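Member of DUF4221 family (Bacteroides vulgatus, PDB 3S9J) is of unknown function but folds as a six-bladed beta-propeller of the DUF4221 family and is probably a lipoprotein in its full-length form. Local coordinates at residues Asn6-Val11 / Glu314-Thr319; Phe34-Lys39 / Pro88-Ile93; Thr164-Ser169 / Phe183-Phe188. One frame throughout, in Å; residues are numbered along the deposited sequence. Where two conformers were deposited one is given.

In the fold
The three contacts sit at well-separated places in a six-bladed propeller. Contact 1 joins the N-terminal strand 8-19, an outermost strand of the ring-closing blade, to the blade ending in strand 315-321. Contact 2 joins the first hairpin turns of two blades consecutive in the chain, and contact 3 lies at the end of one blade, where strand 177-183 leaves it for the following loop. Their centres are about 31 Å (1 to 2), 30 Å (1 to 3) and 31 Å (2 to 3) apart, and the nearest atoms of contacts 2 and 3 remain about 12 Å apart. Both are nested inside the loop closed by contact 1. A glycerol, probably from the crystallisation liquor, binds at contact 2; no active site is known.

Contact 1 (Asn6-Val11 / Glu314-Thr319); sequences NEVELV and EIIGET
Leu10 and Thr319 share the straighter of two direct hydrogen bonds here: Leu10 N donates a hydrogen bond to Thr319 OG1 at 2.9 Å, with 177° at the hydrogen. The hydroxyl reaches that position because OG1 stands anti to the carbonyl carbon, beside the backbone N (chi1 -69°), on a side chain whose CB already points toward the other strand. OG1 also touches a water at 2.7 Å, which makes a weak link to Glu9 OE1. In the second bond Val8 N donates to Ile316 O at 2.8 Å.

Between these two bonds the backbones are joined less directly. Val8 O lies 3.3 Å from Gly317 CA in a CA-H...O contact, an approach that the lack of a side chain on Gly317 permits. A second water accepts from Glu318 N at 3.0 Å and lies within hydrogen-bonding distance of Val8 O and Asn6 OD1.

Packing is carried by Val8 and Ile316. Val8 CG2 meets Ile316 CG1 at 3.7 Å, the same methyl reaches Ile316 CD1, and the isoleucine accounts for the largest share of the surface buried. Ile362 backs Val8 and Leu10 from strand 354-364, whereas the carboxylate of Glu318 is held by a salt bridge to Arg239 and hydrogen bonds to Ser238 and Ser305.

The segments 8-11 and 315-319 run at 38° to one another, and Ile316 and Gly317 both face Val308 in a classic beta bulge. The interface thus joins neighbouring blades of a beta-propeller, next to the ring closure in which N-terminal strand 8-19 pairs with C-terminal strand 354-364.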
loop_
_atom_site.group_PDB
_atom_site.type_symbol
_atom_site.label_atom_id
_atom_site.label_comp_id
_atom_site.label_asym_id
_atom_site.label_seq_id
_atom_site.Cartn_x
_atom_site.Cartn_y
_atom_site.Cartn_z
ATOM N N ASN A 6 -12.529 -20.304 -11.022
ATOM C CA ASN A 6 -13.863 -19.755 -10.693
ATOM C C ASN A 6 -14.561 -20.486 -9.543
ATOM O O ASN A 6 -15.785 -20.572 -9.489
ATOM C CB ASN A 6 -14.774 -19.687 -11.932
ATOM C CG ASN A 6 -15.863 -18.624 -11.797
ATOM O OD1 ASN A 6 -15.819 -17.790 -10.893
ATOM N ND2 ASN A 6 -16.843 -18.659 -12.689
ATOM N N GLU A 7 -13.777 -20.970 -8.578
ATOM C CA GLU A 7 -14.360 -21.645 -7.418
ATOM C C GLU A 7 -15.035 -20.656 -6.461
ATOM O O GLU A 7 -16.118 -20.945 -5.938
ATOM C CB GLU A 7 -13.316 -22.500 -6.686
ATOM C CG GLU A 7 -12.916 -23.742 -7.469
ATOM C CD GLU A 7 -12.064 -24.699 -6.662
ATOM O OE1 GLU A 7 -10.905 -24.350 -6.341
ATOM O OE2 GLU A 7 -12.556 -25.800 -6.352
ATOM N N VAL A 8 -14.429 -19.486 -6.241
ATOM C CA VAL A 8 -14.974 -18.557 -5.264
ATOM C C VAL A 8 -15.293 -17.183 -5.839
ATOM O O VAL A 8 -14.875 -16.824 -6.950
ATOM C CB VAL A 8 -14.047 -18.397 -4.010
ATOM C CG1 VAL A 8 -13.785 -19.751 -3.354
ATOM C CG2 VAL A 8 -12.735 -17.680 -4.361
ATOM N N GLU A 9 -16.081 -16.442 -5.071
ATOM C CA GLU A 9 -16.360 -15.047 -5.345
ATOM C C GLU A 9 -16.445 -14.249 -4.044
ATOM O O GLU A 9 -16.660 -14.797 -2.965
ATOM C CB GLU A 9 -17.679 -14.908 -6.106
ATOM C CG GLU A 9 -18.917 -15.338 -5.345
ATOM C CD GLU A 9 -20.197 -15.199 -6.169
ATOM O OE1 GLU A 9 -20.257 -14.332 -7.066
ATOM O OE2 GLU A 9 -21.145 -15.957 -5.902
ATOM N N LEU A 10 -16.320 -12.937 -4.167
ATOM C CA LEU A 10 -16.419 -12.034 -3.028
ATOM C C LEU A 10 -17.826 -11.436 -2.943
ATOM O O LEU A 10 -18.335 -10.891 -3.937
ATOM C CB LEU A 10 -15.400 -10.909 -3.164
ATOM C CG LEU A 10 -13.946 -11.294 -2.923
ATOM C CD1 LEU A 10 -13.012 -10.184 -3.383
ATOM C CD2 LEU A 10 -13.724 -11.609 -1.443
ATOM N N VAL A 11 -18.422 -11.511 -1.753
ATOM C CA VAL A 11 -19.795 -11.090 -1.543
ATOM C C VAL A 11 -19.904 -10.151 -0.349
ATOM O O VAL A 11 -19.392 -10.456 0.734
ATOM C CB VAL A 11 -20.715 -12.333 -1.338
ATOM C CG1 VAL A 11 -22.179 -11.911 -1.063
ATOM C CG2 VAL A 11 -20.634 -13.243 -2.555
ATOM N N GLU A 314 -2.549 -20.065 -6.423
ATOM C CA GLU A 314 -3.471 -20.446 -7.466
ATOM C C GLU A 314 -4.658 -19.494 -7.423
ATOM O O GLU A 314 -5.204 -19.220 -6.356
ATOM C CB GLU A 314 -3.927 -21.895 -7.269
ATOM C CG GLU A 314 -2.761 -22.894 -7.310
ATOM C CD GLU A 314 -3.120 -24.281 -6.806
ATOM O OE1 GLU A 314 -4.157 -24.441 -6.117
ATOM O OE2 GLU A 314 -2.333 -25.210 -7.093
ATOM N N ILE A 315 -5.047 -18.967 -8.581
ATOM C CA ILE A 315 -6.240 -18.122 -8.673
ATOM C C ILE A 315 -7.490 -18.982 -8.439
ATOM O O ILE A 315 -7.705 -19.972 -9.148
ATOM C CB ILE A 315 -6.351 -17.431 -10.044
ATOM C CG1 ILE A 315 -5.158 -16.503 -10.284
ATOM C CG2 ILE A 315 -7.667 -16.614 -10.137
ATOM C CD1 ILE A 315 -5.081 -15.997 -11.707
ATOM N N ILE A 316 -8.287 -18.627 -7.435
ATOM C CA ILE A 316 -9.504 -19.368 -7.099
ATOM C C ILE A 316 -10.788 -18.577 -7.389
ATOM O O ILE A 316 -11.887 -19.123 -7.329
ATOM C CB ILE A 316 -9.495 -19.926 -5.652
ATOM C CG1 ILE A 316 -9.253 -18.827 -4.594
ATOM C CG2 ILE A 316 -8.464 -21.020 -5.543
ATOM C CD1 ILE A 316 -9.621 -19.266 -3.163
ATOM N N GLY A 317 -10.649 -17.294 -7.722
ATOM C CA GLY A 317 -11.790 -16.506 -8.135
ATOM C C GLY A 317 -11.439 -15.065 -8.401
ATOM O O GLY A 317 -10.312 -14.609 -8.122
ATOM N N GLU A 318 -12.406 -14.343 -8.952
ATOM C CA GLU A 318 -12.220 -12.940 -9.247
ATOM C C GLU A 318 -13.563 -12.269 -9.310
ATOM O O GLU A 318 -14.463 -12.752 -10.015
ATOM C CB GLU A 318 -11.456 -12.750 -10.571
ATOM C CG GLU A 318 -11.199 -11.281 -10.919
ATOM C CD GLU A 318 -10.365 -11.056 -12.174
ATOM O OE1 GLU A 318 -9.977 -12.044 -12.845
ATOM O OE2 GLU A 318 -10.093 -9.863 -12.465
ATOM N N THR A 319 -13.701 -11.148 -8.612
ATOM C CA THR A 319 -14.971 -10.440 -8.574
ATOM C C THR A 319 -14.785 -9.020 -9.089
ATOM O O THR A 319 -13.847 -8.335 -8.709
ATOM C CB THR A 319 -15.536 -10.446 -7.148
ATOM O OG1 THR A 319 -15.919 -11.785 -6.815
ATOM C CG2 THR A 319 -16.724 -9.504 -7.021
HETATM O O HOH W 1 -14.912 -15.900 -9.510
HETATM O O HOH W 2 -17.822 -12.453 -8.584
#

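Contact 2 (Phe34-Lys39 / Pro88-Ile93); sequences FEENGK and PDSQYI. With GOL (glycerol), chain T.
Glu36 and Ser90 centre a polar contact between two turns: the type I' turn 36-39 that links the first two strands of one propeller blade, and the type I turn 89-92 between strands 84-86 and 93-97 of the next. Both oxygens of the Glu36 carboxylate are used. Ser90 OG donates to Glu36 OE1 at 2.7 Å along the syn lone pair, while Ser90 N reaches the same oxygen at 3.0 Å from 45° out of the carboxylate plane. Gln91 NE2 donates to the syn lone pair of Glu36 OE2 at 2.9 Å; the amide plane stands steeply to the carboxylate. Three donors from two consecutive residues therefore fix the rotation of a group that an extended chain, with CG anti to the backbone N (chi1 -169°), carries to the turn 89-92.

The turn receiving Glu36 is itself braced by an Asx turn, Gln91 N donating to Asp89 OD1 at 3.0 Å. The Asp89 and Glu36 carboxylates stack, and the 4.3 Å between Glu36 OE1 and Asp89 OD1 would probably raise the acid pKa values, an effect that the donors to Glu36 and nearby Lys66 should offset. Lys66 NZ bonds to both Ser90 OG and the glycerol, whose O3 donates to Ser90 OG at 2.8 Å and lies at the edge of the Phe34 ring.

Beside these polar groups, Phe34 CD2 packs on Asp89 CA at 3.7 Å. A water 2.7 Å from Glu35 O reaches Pro88 O by a second, weak bond. Phe34 and Glu36 are backed by His43 and Tyr41 of strand 39-46, and Gln91 touches Lys66 of strand 63-69, so the turn 89-92 lies against the blade that precedes its own.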
loop_
_atom_site.group_PDB
_atom_site.type_symbol
_atom_site.label_atom_id
_atom_site.label_comp_id
_atom_site.label_asym_id
_atom_site.label_seq_id
_atom_site.Cartn_x
_atom_site.Cartn_y
_atom_site.Cartn_z
ATOM N N PHE A 34 -4.613 -3.940 12.829
ATOM C CA PHE A 34 -3.749 -4.620 13.781
ATOM C C PHE A 34 -4.564 -5.153 14.961
ATOM O O PHE A 34 -5.693 -4.735 15.178
ATOM C CB PHE A 34 -2.621 -3.708 14.259
ATOM C CG PHE A 34 -3.057 -2.595 15.166
ATOM C CD1 PHE A 34 -3.567 -1.430 14.650
ATOM C CD2 PHE A 34 -2.914 -2.699 16.541
ATOM C CE1 PHE A 34 -3.978 -0.401 15.466
ATOM C CE2 PHE A 34 -3.306 -1.680 17.378
ATOM C CZ PHE A 34 -3.832 -0.497 16.841
ATOM N N GLU A 35 -3.967 -6.111 15.662
ATOM C CA GLU A 35 -4.520 -6.659 16.888
ATOM C C GLU A 35 -3.738 -6.188 18.084
ATOM O O GLU A 35 -2.521 -6.095 18.023
ATOM C CB GLU A 35 -4.484 -8.179 16.829
ATOM C CG GLU A 35 -5.316 -8.786 15.682
ATOM C CD GLU A 35 -6.439 -9.669 16.120
ATOM O OE1 GLU A 35 -6.635 -9.844 17.341
ATOM O OE2 GLU A 35 -7.139 -10.220 15.247
ATOM N N GLU A 36 -4.458 -5.882 19.165
ATOM C CA GLU A 36 -3.868 -5.500 20.425
ATOM C C GLU A 36 -4.836 -5.842 21.557
ATOM O O GLU A 36 -6.040 -5.615 21.455
ATOM C CB GLU A 36 -3.537 -4.017 20.450
ATOM C CG GLU A 36 -2.670 -3.600 21.646
ATOM C CD GLU A 36 -2.198 -2.151 21.627
ATOM O OE1 GLU A 36 -2.234 -1.515 20.552
ATOM O OE2 GLU A 36 -1.789 -1.631 22.706
ATOM N N ASN A 37 -4.299 -6.419 22.623
ATOM C CA ASN A 37 -5.079 -6.752 23.809
ATOM C C ASN A 37 -6.316 -7.594 23.485
ATOM O O ASN A 37 -7.358 -7.406 24.090
ATOM C CB ASN A 37 -5.507 -5.470 24.531
ATOM C CG ASN A 37 -4.322 -4.618 24.984
ATOM O OD1 ASN A 37 -3.279 -5.141 25.375
ATOM N ND2 ASN A 37 -4.493 -3.297 24.931
ATOM N N GLY A 38 -6.214 -8.484 22.504
ATOM C CA GLY A 38 -7.325 -9.386 22.164
ATOM C C GLY A 38 -8.404 -8.833 21.243
ATOM O O GLY A 38 -9.396 -9.513 21.014
ATOM N N LYS A 39 -8.209 -7.600 20.740
ATOM C CA LYS A 39 -9.182 -6.940 19.859
ATOM C C LYS A 39 -8.497 -6.430 18.586
ATOM O O LYS A 39 -7.282 -6.237 18.549
ATOM C CB LYS A 39 -9.846 -5.757 20.586
ATOM C CG LYS A 39 -11.063 -6.117 21.451
ATOM C CD LYS A 39 -11.540 -4.931 22.315
ATOM C CE LYS A 39 -11.703 -3.611 21.528
ATOM N NZ LYS A 39 -13.077 -3.372 20.967
ATOM N N PRO A 88 4.312 -4.140 16.465
ATOM C CA PRO A 88 3.124 -4.557 15.689
ATOM C C PRO A 88 1.802 -3.968 16.128
ATOM O O PRO A 88 0.785 -4.233 15.499
ATOM C CB PRO A 88 3.089 -6.068 15.932
ATOM C CG PRO A 88 3.545 -6.191 17.356
ATOM C CD PRO A 88 4.622 -5.140 17.523
ATOM N N ASP A 89 1.821 -3.189 17.202
ATOM C CA ASP A 89 0.607 -2.583 17.743
ATOM C C ASP A 89 0.855 -1.120 18.046
ATOM O O ASP A 89 1.853 -0.558 17.580
ATOM C CB ASP A 89 0.096 -3.382 18.948
ATOM C CG ASP A 89 1.087 -3.435 20.110
ATOM O OD1 ASP A 89 1.931 -2.554 20.271
ATOM O OD2 ASP A 89 1.011 -4.402 20.891
ATOM N N SER A 90 -0.033 -0.482 18.799
ATOM C CA SER A 90 0.045 0.970 18.995
ATOM C C SER A 90 1.049 1.384 20.053
ATOM O O SER A 90 1.304 2.566 20.224
ATOM C CB SER A 90 -1.321 1.531 19.370
ATOM O OG SER A 90 -1.735 1.087 20.654
ATOM N N GLN A 91 1.663 0.424 20.736
ATOM C CA GLN A 91 2.631 0.764 21.786
ATOM C C GLN A 91 3.996 1.131 21.247
ATOM O O GLN A 91 4.806 1.777 21.945
ATOM C CB GLN A 91 2.775 -0.409 22.765
ATOM C CG GLN A 91 1.475 -0.772 23.483
ATOM C CD GLN A 91 0.814 0.420 24.168
ATOM O OE1 GLN A 91 1.457 1.175 24.889
ATOM N NE2 GLN A 91 -0.475 0.598 23.924
ATOM N N TYR A 92 4.257 0.727 20.004
ATOM C CA TYR A 92 5.514 0.999 19.325
ATOM C C TYR A 92 5.211 1.104 17.860
ATOM O O TYR A 92 4.854 0.116 17.199
ATOM C CB TYR A 92 6.492 -0.162 19.578
ATOM C CG TYR A 92 7.891 0.035 18.958
ATOM C CD1 TYR A 92 8.856 0.805 19.591
ATOM C CD2 TYR A 92 8.223 -0.576 17.760
ATOM C CE1 TYR A 92 10.147 0.958 19.047
ATOM C CE2 TYR A 92 9.497 -0.415 17.193
ATOM C CZ TYR A 92 10.441 0.343 17.845
ATOM O OH TYR A 92 11.699 0.464 17.299
ATOM N N ILE A 93 5.285 2.342 17.399
ATOM C CA ILE A 93 4.879 2.729 16.047
ATOM C C ILE A 93 6.098 3.292 15.332
ATOM O O ILE A 93 6.841 4.084 15.902
ATOM C CB ILE A 93 3.745 3.792 16.098
ATOM C CG1 ILE A 93 2.425 3.156 16.563
ATOM C CG2 ILE A 93 3.545 4.495 14.686
ATOM C CD1 ILE A 93 1.382 4.193 17.111
HETATM C C1 GOL T . -6.922 0.558 22.667
HETATM O O1 GOL T . -7.038 1.957 22.624
HETATM C C2 GOL T . -5.557 0.064 22.208
HETATM O O2 GOL T . -4.562 0.818 22.841
HETATM C C3 GOL T . -5.397 -0.007 20.681
HETATM O O3 GOL T . -4.471 0.937 20.186
HETATM O O HOH W 3 -0.039 -6.649 20.275
HETATM O O HOH W 4 -0.187 -7.053 17.072
#

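Contact 3 (Thr164-Ser169 / Phe183-Phe188); sequences THMFAS and FYPPIF
Thr164 and Tyr184 supply the one direct hydrogen bond between the segments: Tyr184 N donates to Thr164 O at 3.0 Å. The same oxygen receives a CA-H...O contact from Phe183 CA at 3.3 Å. Next to it His165 and Phe183 form an antiparallel non-hydrogen-bonded pair at the end of hairpin strands 165-171 and 177-183.

The aromatic contacts come from two pairs. The His165 and Phe183 side chains run alongside each other, pointing the same way; their rings meet obliquely, centroids 4.7 Å apart and planes at 38°, with Phe183 CE1 over one imidazole face. The ring of Trp179, by contrast, stacks on His165. Selenomethionine Met166 lays CG over the Tyr184 face, 3.7 Å from the centroid and 16° off the normal, a CH-pi contact. Its extended second torsion (chi2 174°) carries SE on above that ring at 5.0 Å from the centroid, a more distant Met-aromatic contact.

Apolar touches complete the fit: Thr164 CG2 meets Tyr184 CD1 at 3.6 Å, and Met166 SE approaches Pro185 CD.

Tyr184 OH bonds to Gln149 O and Thr164 OG1 to Asp160 O. With those hydroxyls engaged outside the segments, the side chains probably contribute mainly through dispersion, alongside one backbone hydrogen bond.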
loop_
_atom_site.group_PDB
_atom_site.type_symbol
_atom_site.label_atom_id
_atom_site.label_comp_id
_atom_site.label_asym_id
_atom_site.label_seq_id
_atom_site.Cartn_x
_atom_site.Cartn_y
_atom_site.Cartn_z
ATOM N N THR A 164 19.453 -3.025 -9.683
ATOM C CA THR A 164 18.827 -2.056 -8.793
ATOM C C THR A 164 18.027 -2.805 -7.729
ATOM O O THR A 164 17.209 -3.657 -8.044
ATOM C CB THR A 164 17.879 -1.103 -9.614
ATOM O OG1 THR A 164 18.655 -0.399 -10.599
ATOM C CG2 THR A 164 17.133 -0.102 -8.703
ATOM N N HIS A 165 18.252 -2.469 -6.459
ATOM C CA HIS A 165 17.606 -3.168 -5.364
ATOM C C HIS A 165 16.161 -2.691 -5.183
ATOM O O HIS A 165 15.889 -1.486 -5.163
ATOM C CB HIS A 165 18.341 -2.908 -4.048
ATOM C CG HIS A 165 19.759 -3.367 -4.042
ATOM N ND1 HIS A 165 20.815 -2.550 -4.399
ATOM C CD2 HIS A 165 20.298 -4.563 -3.721
ATOM C CE1 HIS A 165 21.947 -3.228 -4.288
ATOM N NE2 HIS A 165 21.664 -4.451 -3.877
HETATM N N MSE A 166 15.270 -3.650 -4.970
HETATM C CA MSE A 166 13.881 -3.381 -4.650
HETATM C C MSE A 166 13.623 -3.016 -3.185
HETATM O O MSE A 166 12.617 -2.404 -2.898
HETATM C CB MSE A 166 12.992 -4.561 -5.023
HETATM C CG MSE A 166 12.735 -4.688 -6.556
HETATM SE SE MSE A 166 11.765 -6.299 -6.990
HETATM C CE MSE A 166 10.175 -5.825 -6.147
ATOM N N PHE A 167 14.493 -3.476 -2.267
ATOM C CA PHE A 167 14.323 -3.250 -0.848
ATOM C C PHE A 167 15.633 -2.907 -0.163
ATOM O O PHE A 167 16.711 -3.278 -0.635
ATOM C CB PHE A 167 13.771 -4.516 -0.189
ATOM C CG PHE A 167 12.343 -4.797 -0.550
ATOM C CD1 PHE A 167 11.305 -4.261 0.210
ATOM C CD2 PHE A 167 12.032 -5.580 -1.648
ATOM C CE1 PHE A 167 9.987 -4.521 -0.119
ATOM C CE2 PHE A 167 10.713 -5.823 -1.983
ATOM C CZ PHE A 167 9.702 -5.297 -1.221
ATOM N N ALA A 168 15.513 -2.193 0.938
ATOM C CA ALA A 168 16.601 -1.956 1.870
ATOM C C ALA A 168 16.033 -2.130 3.260
ATOM O O ALA A 168 14.823 -2.031 3.443
ATOM C CB ALA A 168 17.174 -0.580 1.714
ATOM N N SER A 169 16.904 -2.429 4.228
ATOM C CA SER A 169 16.458 -2.549 5.617
ATOM C C SER A 169 17.282 -1.632 6.489
ATOM O O SER A 169 18.388 -1.263 6.125
ATOM C CB SER A 169 16.568 -3.982 6.124
ATOM O OG SER A 169 17.940 -4.365 6.287
ATOM N N PHE A 183 16.226 -7.796 -6.613
ATOM C CA PHE A 183 16.468 -6.806 -7.657
ATOM C C PHE A 183 15.227 -6.633 -8.552
ATOM O O PHE A 183 14.400 -7.529 -8.673
ATOM C CB PHE A 183 17.663 -7.239 -8.487
ATOM C CG PHE A 183 18.946 -7.278 -7.690
ATOM C CD1 PHE A 183 19.669 -6.109 -7.477
ATOM C CD2 PHE A 183 19.387 -8.453 -7.103
ATOM C CE1 PHE A 183 20.838 -6.124 -6.724
ATOM C CE2 PHE A 183 20.559 -8.471 -6.355
ATOM C CZ PHE A 183 21.269 -7.299 -6.160
ATOM N N TYR A 184 15.133 -5.486 -9.192
ATOM C CA TYR A 184 14.043 -5.267 -10.130
ATOM C C TYR A 184 14.165 -6.271 -11.283
ATOM O O TYR A 184 15.256 -6.598 -11.718
ATOM C CB TYR A 184 14.081 -3.845 -10.688
ATOM C CG TYR A 184 13.468 -2.827 -9.799
ATOM C CD1 TYR A 184 14.187 -2.252 -8.752
ATOM C CD2 TYR A 184 12.153 -2.418 -9.991
ATOM C CE1 TYR A 184 13.603 -1.280 -7.896
ATOM C CE2 TYR A 184 11.573 -1.457 -9.150
ATOM C CZ TYR A 184 12.299 -0.883 -8.120
ATOM O OH TYR A 184 11.700 0.074 -7.311
ATOM N N PRO A 185 13.036 -6.801 -11.738
ATOM C CA PRO A 185 13.052 -7.800 -12.791
ATOM C C PRO A 185 13.336 -7.143 -14.150
ATOM O O PRO A 185 13.076 -5.940 -14.326
ATOM C CB PRO A 185 11.640 -8.388 -12.740
ATOM C CG PRO A 185 10.789 -7.309 -12.177
ATOM C CD PRO A 185 11.679 -6.552 -11.218
ATOM N N PRO A 186 13.885 -7.913 -15.098
ATOM C CA PRO A 186 14.256 -7.359 -16.419
ATOM C C PRO A 186 13.058 -7.272 -17.357
ATOM O O PRO A 186 13.068 -7.868 -18.447
ATOM C CB PRO A 186 15.291 -8.367 -16.931
ATOM C CG PRO A 186 14.823 -9.676 -16.358
ATOM C CD PRO A 186 14.305 -9.323 -14.962
ATOM N N ILE A 187 12.043 -6.528 -16.935
ATOM C CA ILE A 187 10.784 -6.410 -17.686
ATOM C C ILE A 187 10.504 -4.983 -18.149
ATOM O O ILE A 187 9.387 -4.692 -18.567
ATOM C CB ILE A 187 9.577 -6.952 -16.859
ATOM C CG1 ILE A 187 9.338 -6.114 -15.594
ATOM C CG2 ILE A 187 9.790 -8.418 -16.511
ATOM C CD1 ILE A 187 8.194 -6.639 -14.676
ATOM N N PHE A 188 11.500 -4.100 -18.035
ATOM C CA PHE A 188 11.370 -2.680 -18.351
ATOM C C PHE A 188 12.238 -2.374 -19.566
ATOM O O PHE A 188 13.459 -2.431 -19.498
ATOM C CB PHE A 188 11.793 -1.839 -17.155
ATOM C CG PHE A 188 11.037 -2.176 -15.925
ATOM C CD1 PHE A 188 9.747 -1.693 -15.746
ATOM C CD2 PHE A 188 11.585 -3.002 -14.968
ATOM C CE1 PHE A 188 9.017 -2.030 -14.617
ATOM C CE2 PHE A 188 10.865 -3.324 -13.821
ATOM C CZ PHE A 188 9.581 -2.848 -13.660
#